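Local atomic coordinates of GTP cyclohydrolase 1 type 2 homolog (Escherichia coli, Escherichia coli O157:H7, PDB entry 1NMP), a protein that probably binds two divalent metal ions in each subunit of a ring-shaped hexamer and may help degrade radiation-damaged nucleotides. Residues V128-L133 against V165-W170; D188-G193 against L208-A213. All coordinates share one frame; numbering follows the deposited sequence.

Interaction 1 (V128-L133 against V165-W170); sequences VPWGEL and VQRVAW
P129 lies across one face of the W170 indole, its CB 3.4 Å from W170 CZ2, and its CD sits over the five-membered ring in a CH-pi contact. Beside the proline, the backbone of W130 runs over the ring, and G131 N approaches W170 CZ3 obliquely. The indole of W170 is turned back against P129-G131, its CG standing between its own N and C (chi1 63°). W130 CZ3 stands over the centre of one face of the R167 guanidinium, 3.5 Å from R167 CZ, the planes 30° apart. E132 OE2 comes to this group obliquely, a long salt bridge of 3.7 Å to R167 NH1. L133 CD1 packs on V165 CG1, and its CG on V168 CG2. Strand 165-170 pairs antiparallel with strand 128-137 in a mixed sheet that strand 118-123 continues beyond 128-137. G131-V168 is a hydrogen-bonded pair, with G131 N to V168 O at 2.8 Å; W130-A169 and E132-R167 are non-hydrogen-bonded. W170 is buried, its indole also touching I118 of strand 118-123 and L112 and A113 of helix 108-115. With the charge pair this long, the position of R167 probably owes a good deal to the W130 ring over its guanidinium face.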
ATOM      1  N   VAL A 128      25.769  16.931  32.430  1.00 15.00           N
ATOM      2  CA  VAL A 128      26.129  15.706  31.772  1.00 15.26           C
ATOM      3  C   VAL A 128      26.911  14.698  32.577  1.00 14.31           C
ATOM      4  O   VAL A 128      28.154  14.719  32.603  1.00 15.62           O
ATOM      5  CB  VAL A 128      26.781  15.967  30.259  1.00 16.81           C
ATOM      6  CG1 VAL A 128      27.026  17.437  29.985  1.00 15.28           C
ATOM      7  CG2 VAL A 128      28.014  15.136  29.991  1.00 12.36           C
ATOM      8  N   PRO A 129      26.181  13.766  33.217  1.00 13.57           N
ATOM      9  CA  PRO A 129      26.733  12.683  34.037  1.00 13.57           C
ATOM     10  C   PRO A 129      27.442  11.621  33.183  1.00 13.47           C
ATOM     11  O   PRO A 129      27.215  11.488  31.943  1.00 15.66           O
ATOM     12  CB  PRO A 129      25.490  12.013  34.668  1.00 14.00           C
ATOM     13  CG  PRO A 129      24.305  12.875  34.255  1.00 14.91           C
ATOM     14  CD  PRO A 129      24.747  13.556  32.984  1.00 12.40           C
ATOM     15  N   TRP A 130      28.292  10.846  33.834  1.00 13.31           N
ATOM     16  CA  TRP A 130      28.901   9.702  33.156  1.00 14.71           C
ATOM     17  C   TRP A 130      28.843   8.532  34.114  1.00 14.01           C
ATOM     18  O   TRP A 130      28.728   8.718  35.337  1.00 15.16           O
ATOM     19  CB  TRP A 130      30.340   9.958  32.692  1.00 15.14           C
ATOM     20  CG  TRP A 130      31.342  10.003  33.735  1.00 16.56           C
ATOM     21  CD1 TRP A 130      31.759  11.111  34.434  1.00 18.56           C
ATOM     22  CD2 TRP A 130      32.091   8.897  34.245  1.00 16.65           C
ATOM     23  NE1 TRP A 130      32.744  10.748  35.371  1.00 19.68           N
ATOM     24  CE2 TRP A 130      32.959   9.399  35.257  1.00 16.70           C
ATOM     25  CE3 TRP A 130      32.117   7.531  33.945  1.00 15.73           C
ATOM     26  CZ2 TRP A 130      33.827   8.594  35.950  1.00 16.80           C
ATOM     27  CZ3 TRP A 130      32.991   6.737  34.642  1.00 15.59           C
ATOM     28  CH2 TRP A 130      33.835   7.266  35.634  1.00 16.98           C
ATOM     29  N   GLY A 131      28.907   7.339  33.572  1.00 13.29           N
ATOM     30  CA  GLY A 131      28.861   6.188  34.426  1.00 14.50           C
ATOM     31  C   GLY A 131      29.088   4.990  33.554  1.00 15.86           C
ATOM     32  O   GLY A 131      29.502   5.167  32.385  1.00 16.28           O
ATOM     33  N   GLU A 132      28.819   3.786  34.088  1.00 15.60           N
ATOM     34  CA  GLU A 132      28.983   2.531  33.338  1.00 15.21           C
ATOM     35  C   GLU A 132      27.774   1.651  33.407  1.00 14.39           C
ATOM     36  O   GLU A 132      27.271   1.409  34.473  1.00 15.42           O
ATOM     37  CB  GLU A 132      30.133   1.688  33.923  1.00 15.65           C
ATOM     38  CG  GLU A 132      31.475   2.321  33.769  1.00 17.03           C
ATOM     39  CD  GLU A 132      32.518   1.511  34.446  1.00 18.34           C
ATOM     40  OE1 GLU A 132      32.207   0.384  34.927  1.00 20.27           O
ATOM     41  OE2 GLU A 132      33.637   2.039  34.506  1.00 18.72           O
ATOM     42  N   LEU A 133      27.346   1.123  32.274  1.00 15.19           N
ATOM     43  CA  LEU A 133      26.252   0.134  32.192  1.00 16.02           C
ATOM     44  C   LEU A 133      26.539  -0.998  33.201  1.00 15.93           C
ATOM     45  O   LEU A 133      27.691  -1.411  33.338  1.00 16.03           O
ATOM     46  CB  LEU A 133      26.272  -0.502  30.801  1.00 13.28           C
ATOM     47  CG  LEU A 133      25.791   0.359  29.658  1.00 14.75           C
ATOM     48  CD1 LEU A 133      26.012  -0.386  28.297  1.00 14.19           C
ATOM     49  CD2 LEU A 133      24.241   0.614  29.865  1.00 18.43           C
ATOM     50  N   VAL A 165      29.901  -1.572  24.610  1.00 15.99           N
ATOM     51  CA  VAL A 165      29.718  -0.309  25.301  1.00 14.93           C
ATOM     52  C   VAL A 165      29.709  -0.503  26.806  1.00 15.34           C
ATOM     53  O   VAL A 165      28.898  -1.298  27.350  1.00 16.09           O
ATOM     54  CB  VAL A 165      28.420   0.331  24.893  1.00 15.20           C
ATOM     55  CG1 VAL A 165      28.107   1.484  25.817  1.00 13.80           C
ATOM     56  CG2 VAL A 165      28.562   0.883  23.415  1.00 15.50           C
ATOM     57  N   GLN A 166      30.633   0.173  27.500  1.00 15.09           N
ATOM     58  CA  GLN A 166      30.637   0.086  28.953  1.00 16.18           C
ATOM     59  C   GLN A 166      30.515   1.496  29.529  1.00 15.55           C
ATOM     60  O   GLN A 166      29.592   1.784  30.296  1.00 15.50           O
ATOM     61  CB  GLN A 166      31.888  -0.634  29.504  1.00 17.06           C
ATOM     62  CG  GLN A 166      31.975  -0.564  31.070  1.00 19.25           C
ATOM     63  CD  GLN A 166      32.779  -1.722  31.742  1.00 22.06           C
ATOM     64  OE1 GLN A 166      32.688  -1.941  32.996  1.00 23.60           O
ATOM     65  NE2 GLN A 166      33.561  -2.456  30.930  1.00 21.15           N
ATOM     66  N   ARG A 167      31.433   2.382  29.179  1.00 15.14           N
ATOM     67  CA  ARG A 167      31.360   3.766  29.668  1.00 14.91           C
ATOM     68  C   ARG A 167      30.408   4.607  28.780  1.00 15.06           C
ATOM     69  O   ARG A 167      30.525   4.612  27.510  1.00 15.68           O
ATOM     70  CB  ARG A 167      32.771   4.370  29.719  1.00 16.03           C
ATOM     71  CG  ARG A 167      32.892   5.812  30.133  1.00 19.77           C
ATOM     72  CD  ARG A 167      34.387   6.112  30.355  1.00 21.36           C
ATOM     73  NE  ARG A 167      34.781   5.260  31.458  1.00 24.06           N
ATOM     74  CZ  ARG A 167      35.563   5.653  32.462  1.00 24.86           C
ATOM     75  NH1 ARG A 167      35.845   4.767  33.438  1.00 23.87           N
ATOM     76  NH2 ARG A 167      36.045   6.917  32.480  1.00 24.01           N
ATOM     77  N   VAL A 168      29.494   5.316  29.473  1.00 13.04           N
ATOM     78  CA  VAL A 168      28.413   6.132  28.904  1.00 11.58           C
ATOM     79  C   VAL A 168      28.271   7.513  29.595  1.00 11.73           C
ATOM     80  O   VAL A 168      28.555   7.650  30.816  1.00 11.26           O
ATOM     81  CB  VAL A 168      27.068   5.358  29.137  1.00 12.78           C
ATOM     82  CG1 VAL A 168      25.857   6.161  28.638  1.00 13.70           C
ATOM     83  CG2 VAL A 168      27.116   4.035  28.390  1.00 13.25           C
ATOM     84  N   ALA A 169      27.882   8.523  28.824  1.00 10.11           N
ATOM     85  CA  ALA A 169      27.595   9.863  29.345  1.00 11.45           C
ATOM     86  C   ALA A 169      26.187  10.136  28.794  1.00 11.61           C
ATOM     87  O   ALA A 169      25.718   9.443  27.902  1.00 11.97           O
ATOM     88  CB  ALA A 169      28.614  10.938  28.812  1.00 11.37           C
ATOM     89  N   TRP A 170      25.473  11.111  29.327  1.00 12.38           N
ATOM     90  CA  TRP A 170      24.142  11.339  28.811  1.00 11.07           C
ATOM     91  C   TRP A 170      23.687  12.692  29.285  1.00 11.76           C
ATOM     92  O   TRP A 170      24.344  13.318  30.118  1.00  9.34           O
ATOM     93  CB  TRP A 170      23.182  10.186  29.261  1.00  9.14           C
ATOM     94  CG  TRP A 170      22.918   9.988  30.781  1.00 11.78           C
ATOM     95  CD1 TRP A 170      21.987  10.678  31.551  1.00 10.88           C
ATOM     96  CD2 TRP A 170      23.750   9.247  31.751  1.00  9.55           C
ATOM     97  NE1 TRP A 170      22.229  10.450  32.892  1.00 11.22           N
ATOM     98  CE2 TRP A 170      23.302   9.602  33.043  1.00 10.29           C
ATOM     99  CE3 TRP A 170      24.835   8.361  31.634  1.00 10.49           C
ATOM    100  CZ2 TRP A 170      23.895   9.089  34.221  1.00 10.62           C
ATOM    101  CZ3 TRP A 170      25.439   7.838  32.818  1.00 10.63           C
ATOM    102  CH2 TRP A 170      24.961   8.229  34.093  1.00 11.02           C
TER

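Interaction 2 (D188-G193 against L208-A213); sequences DAFITG and LHFYAA
A beta-alpha-beta unit, strand 189-192, helix 197-205 and strand 209-212, brings D188-G193 alongside L208-A213 as parallel neighbours, their axes 4.7 Å apart and 8° from parallel. Five backbone bonds alternate along the pair. H209 N gives to D188 O at 2.8 Å, F190 N to H209 O, Y211 N to F190 O, T192 N to Y211 O, and A213 N to T192 O, again at 2.8 Å. F190 and F210 lie side by side and point the same way; F210 CD1 reaches the edge of the F190 ring, 4.0 Å from F190 CD2. T192 CG2 meets the F210 ring at its edge, in plane, 3.7 Å from CE1. That methyl stands between T192 N and C, leaving OG1 anti to N (chi1 -172°) and bonded to C171 O, G173 O and G175 N. Helix 179-185, the connection from strand 165-170 to its parallel neighbour 189-192, lies on the face carrying F190, T192 and F210, its I179 touching F190, L208 and F210. On the other face, I191 CG1 packs obliquely on Y211 CD2 at 3.8 Å, and A189 CB sits at the edge of the Y211 ring, 4.1 Å from CE2. Helix 139-150 covers Y211 with L142, A143 and I146, and Y211 OH bonds to G139 O. H209, also on this face, is fixed at both nitrogens, NE2 by P162 O and ND1 by W156 NE1. G193, just past the end of strand 189-192, lies about 5 Å from the side chain of H215, a probable metal ligand.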
ATOM      1  N   ASP A 188      32.142   5.219  25.694  1.00 13.18           N
ATOM      2  CA  ASP A 188      31.942   4.362  24.535  1.00 11.19           C
ATOM      3  C   ASP A 188      30.643   4.817  23.854  1.00 11.34           C
ATOM      4  O   ASP A 188      30.438   4.596  22.635  1.00 11.78           O
ATOM      5  CB  ASP A 188      31.777   2.889  24.930  1.00 12.00           C
ATOM      6  CG  ASP A 188      33.005   2.320  25.673  1.00 14.55           C
ATOM      7  OD1 ASP A 188      34.180   2.657  25.274  1.00 16.91           O
ATOM      8  OD2 ASP A 188      32.813   1.531  26.641  1.00 11.78           O
ATOM      9  N   ALA A 189      29.749   5.432  24.631  1.00  8.90           N
ATOM     10  CA  ALA A 189      28.480   5.863  24.085  1.00  8.94           C
ATOM     11  C   ALA A 189      27.984   7.190  24.679  1.00  9.48           C
ATOM     12  O   ALA A 189      28.258   7.523  25.855  1.00  8.38           O
ATOM     13  CB  ALA A 189      27.436   4.769  24.346  1.00  7.20           C
ATOM     14  N   PHE A 190      27.286   7.991  23.859  1.00 10.96           N
ATOM     15  CA  PHE A 190      26.615   9.238  24.374  1.00 10.61           C
ATOM     16  C   PHE A 190      25.112   9.091  23.989  1.00 11.30           C
ATOM     17  O   PHE A 190      24.806   8.764  22.812  1.00 10.61           O
ATOM     18  CB  PHE A 190      27.137  10.530  23.710  1.00 10.71           C
ATOM     19  CG  PHE A 190      26.473  11.816  24.252  1.00  9.56           C
ATOM     20  CD1 PHE A 190      26.584  12.168  25.592  1.00  9.05           C
ATOM     21  CD2 PHE A 190      25.692  12.624  23.410  1.00 10.76           C
ATOM     22  CE1 PHE A 190      25.940  13.289  26.142  1.00  9.99           C
ATOM     23  CE2 PHE A 190      25.029  13.770  23.931  1.00 11.35           C
ATOM     24  CZ  PHE A 190      25.155  14.096  25.325  1.00 11.61           C
ATOM     25  N   ILE A 191      24.198   9.355  24.956  1.00 10.09           N
ATOM     26  CA  ILE A 191      22.720   9.261  24.768  1.00  8.99           C
ATOM     27  C   ILE A 191      22.083  10.604  25.134  1.00 10.53           C
ATOM     28  O   ILE A 191      22.456  11.233  26.149  1.00  9.34           O
ATOM     29  CB  ILE A 191      21.985   8.216  25.797  1.00  8.29           C
ATOM     30  CG1 ILE A 191      22.429   6.791  25.579  1.00  7.55           C
ATOM     31  CG2 ILE A 191      20.468   8.286  25.691  1.00  6.48           C
ATOM     32  CD1 ILE A 191      22.499   6.016  26.890  1.00  6.47           C
ATOM     33  N   THR A 192      21.111  11.072  24.338  1.00 12.72           N
ATOM     34  CA  THR A 192      20.389  12.303  24.696  1.00 12.01           C
ATOM     35  C   THR A 192      18.996  12.180  24.067  1.00 13.03           C
ATOM     36  O   THR A 192      18.630  11.052  23.617  1.00 14.45           O
ATOM     37  CB  THR A 192      21.125  13.516  24.235  1.00 11.44           C
ATOM     38  OG1 THR A 192      20.460  14.635  24.775  1.00  9.21           O
ATOM     39  CG2 THR A 192      21.142  13.634  22.705  1.00 14.02           C
ATOM     40  N   GLY A 193      18.183  13.246  24.089  1.00 12.58           N
ATOM     41  CA  GLY A 193      16.845  13.143  23.513  1.00 13.23           C
ATOM     42  C   GLY A 193      16.750  13.480  22.018  1.00 14.19           C
ATOM     43  O   GLY A 193      16.292  12.657  21.226  1.00 12.73           O
ATOM     44  N   LEU A 208      32.286   6.986  18.581  1.00 16.61           N
ATOM     45  CA  LEU A 208      31.442   6.591  19.723  1.00 17.75           C
ATOM     46  C   LEU A 208      30.014   6.207  19.332  1.00 17.04           C
ATOM     47  O   LEU A 208      29.511   6.655  18.286  1.00 17.64           O
ATOM     48  CB  LEU A 208      31.450   7.704  20.803  1.00 17.37           C
ATOM     49  CG  LEU A 208      30.902   9.062  20.385  1.00 16.58           C
ATOM     50  CD1 LEU A 208      29.436   8.953  20.416  1.00 17.37           C
ATOM     51  CD2 LEU A 208      31.282  10.149  21.324  1.00 15.91           C
ATOM     52  N   HIS A 209      29.360   5.347  20.121  1.00 15.35           N
ATOM     53  CA  HIS A 209      27.970   5.019  19.753  1.00 13.93           C
ATOM     54  C   HIS A 209      27.108   6.184  20.169  1.00 13.62           C
ATOM     55  O   HIS A 209      27.280   6.681  21.305  1.00 14.68           O
ATOM     56  CB  HIS A 209      27.518   3.773  20.478  1.00 13.39           C
ATOM     57  CG  HIS A 209      28.152   2.534  19.944  1.00 14.03           C
ATOM     58  ND1 HIS A 209      27.685   1.882  18.819  1.00 16.10           N
ATOM     59  CD2 HIS A 209      29.245   1.853  20.355  1.00 14.21           C
ATOM     60  CE1 HIS A 209      28.465   0.840  18.566  1.00 17.19           C
ATOM     61  NE2 HIS A 209      29.421   0.802  19.487  1.00 17.58           N
ATOM     62  N   PHE A 210      26.232   6.675  19.286  1.00 11.66           N
ATOM     63  CA  PHE A 210      25.347   7.818  19.675  1.00 11.96           C
ATOM     64  C   PHE A 210      23.860   7.360  19.624  1.00 11.07           C
ATOM     65  O   PHE A 210      23.443   6.626  18.705  1.00 12.07           O
ATOM     66  CB  PHE A 210      25.594   9.076  18.724  1.00 11.45           C
ATOM     67  CG  PHE A 210      24.528  10.210  18.860  1.00 10.66           C
ATOM     68  CD1 PHE A 210      24.360  10.902  20.056  1.00  9.85           C
ATOM     69  CD2 PHE A 210      23.559  10.407  17.858  1.00 12.72           C
ATOM     70  CE1 PHE A 210      23.205  11.755  20.280  1.00 11.26           C
ATOM     71  CE2 PHE A 210      22.429  11.249  18.090  1.00 12.84           C
ATOM     72  CZ  PHE A 210      22.270  11.913  19.342  1.00 10.46           C
ATOM     73  N   TYR A 211      23.065   7.745  20.610  1.00 10.60           N
ATOM     74  CA  TYR A 211      21.656   7.419  20.600  1.00 10.54           C
ATOM     75  C   TYR A 211      20.840   8.720  20.825  1.00 11.73           C
ATOM     76  O   TYR A 211      21.177   9.494  21.740  1.00 11.83           O
ATOM     77  CB  TYR A 211      21.337   6.480  21.759  1.00 11.36           C
ATOM     78  CG  TYR A 211      22.067   5.197  21.710  1.00 10.33           C
ATOM     79  CD1 TYR A 211      21.514   4.083  21.027  1.00  9.79           C
ATOM     80  CD2 TYR A 211      23.348   5.110  22.255  1.00 10.06           C
ATOM     81  CE1 TYR A 211      22.256   2.893  20.866  1.00 11.03           C
ATOM     82  CE2 TYR A 211      24.092   3.925  22.115  1.00 11.77           C
ATOM     83  CZ  TYR A 211      23.546   2.837  21.414  1.00 10.28           C
ATOM     84  OH  TYR A 211      24.333   1.711  21.231  1.00 11.63           O
ATOM     85  N   ALA A 212      19.813   8.976  19.991  1.00 10.03           N
ATOM     86  CA  ALA A 212      18.904  10.098  20.167  1.00 10.86           C
ATOM     87  C   ALA A 212      17.636   9.324  20.591  1.00 11.69           C
ATOM     88  O   ALA A 212      16.930   8.768  19.715  1.00 11.40           O
ATOM     89  CB  ALA A 212      18.632  10.796  18.844  1.00  9.10           C
ATOM     90  N   ALA A 213      17.366   9.244  21.904  1.00 11.80           N
ATOM     91  CA  ALA A 213      16.214   8.465  22.404  1.00 11.38           C
ATOM     92  C   ALA A 213      14.900   9.210  22.578  1.00 11.67           C
ATOM     93  O   ALA A 213      13.945   8.671  23.211  1.00 10.97           O
ATOM     94  CB  ALA A 213      16.590   7.794  23.749  1.00 11.56           C
TER

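How the interactions relate
Both contacts belong to one six-stranded mixed sheet, in which strands 165-170 and 189-192 are parallel neighbours. The order across it runs 128-137, 165-170, 189-192, 209-212, so interaction 1 is the antiparallel pair and interaction 2 the parallel pair next to it, with centres 10 Å apart. Along the chain they come in series, 128-133 with 165-170 first. D188 joins them, its OD2 accepting from the backbone N of Q166 and R167, while V165 packs against H209. The side chain of W170 is about 10 Å from a bound magnesium ion, and G193 about 8 Å from one. The carboxyl-terminal ends of strands 165-170 and 189-192 thus both lie toward the bound magnesium.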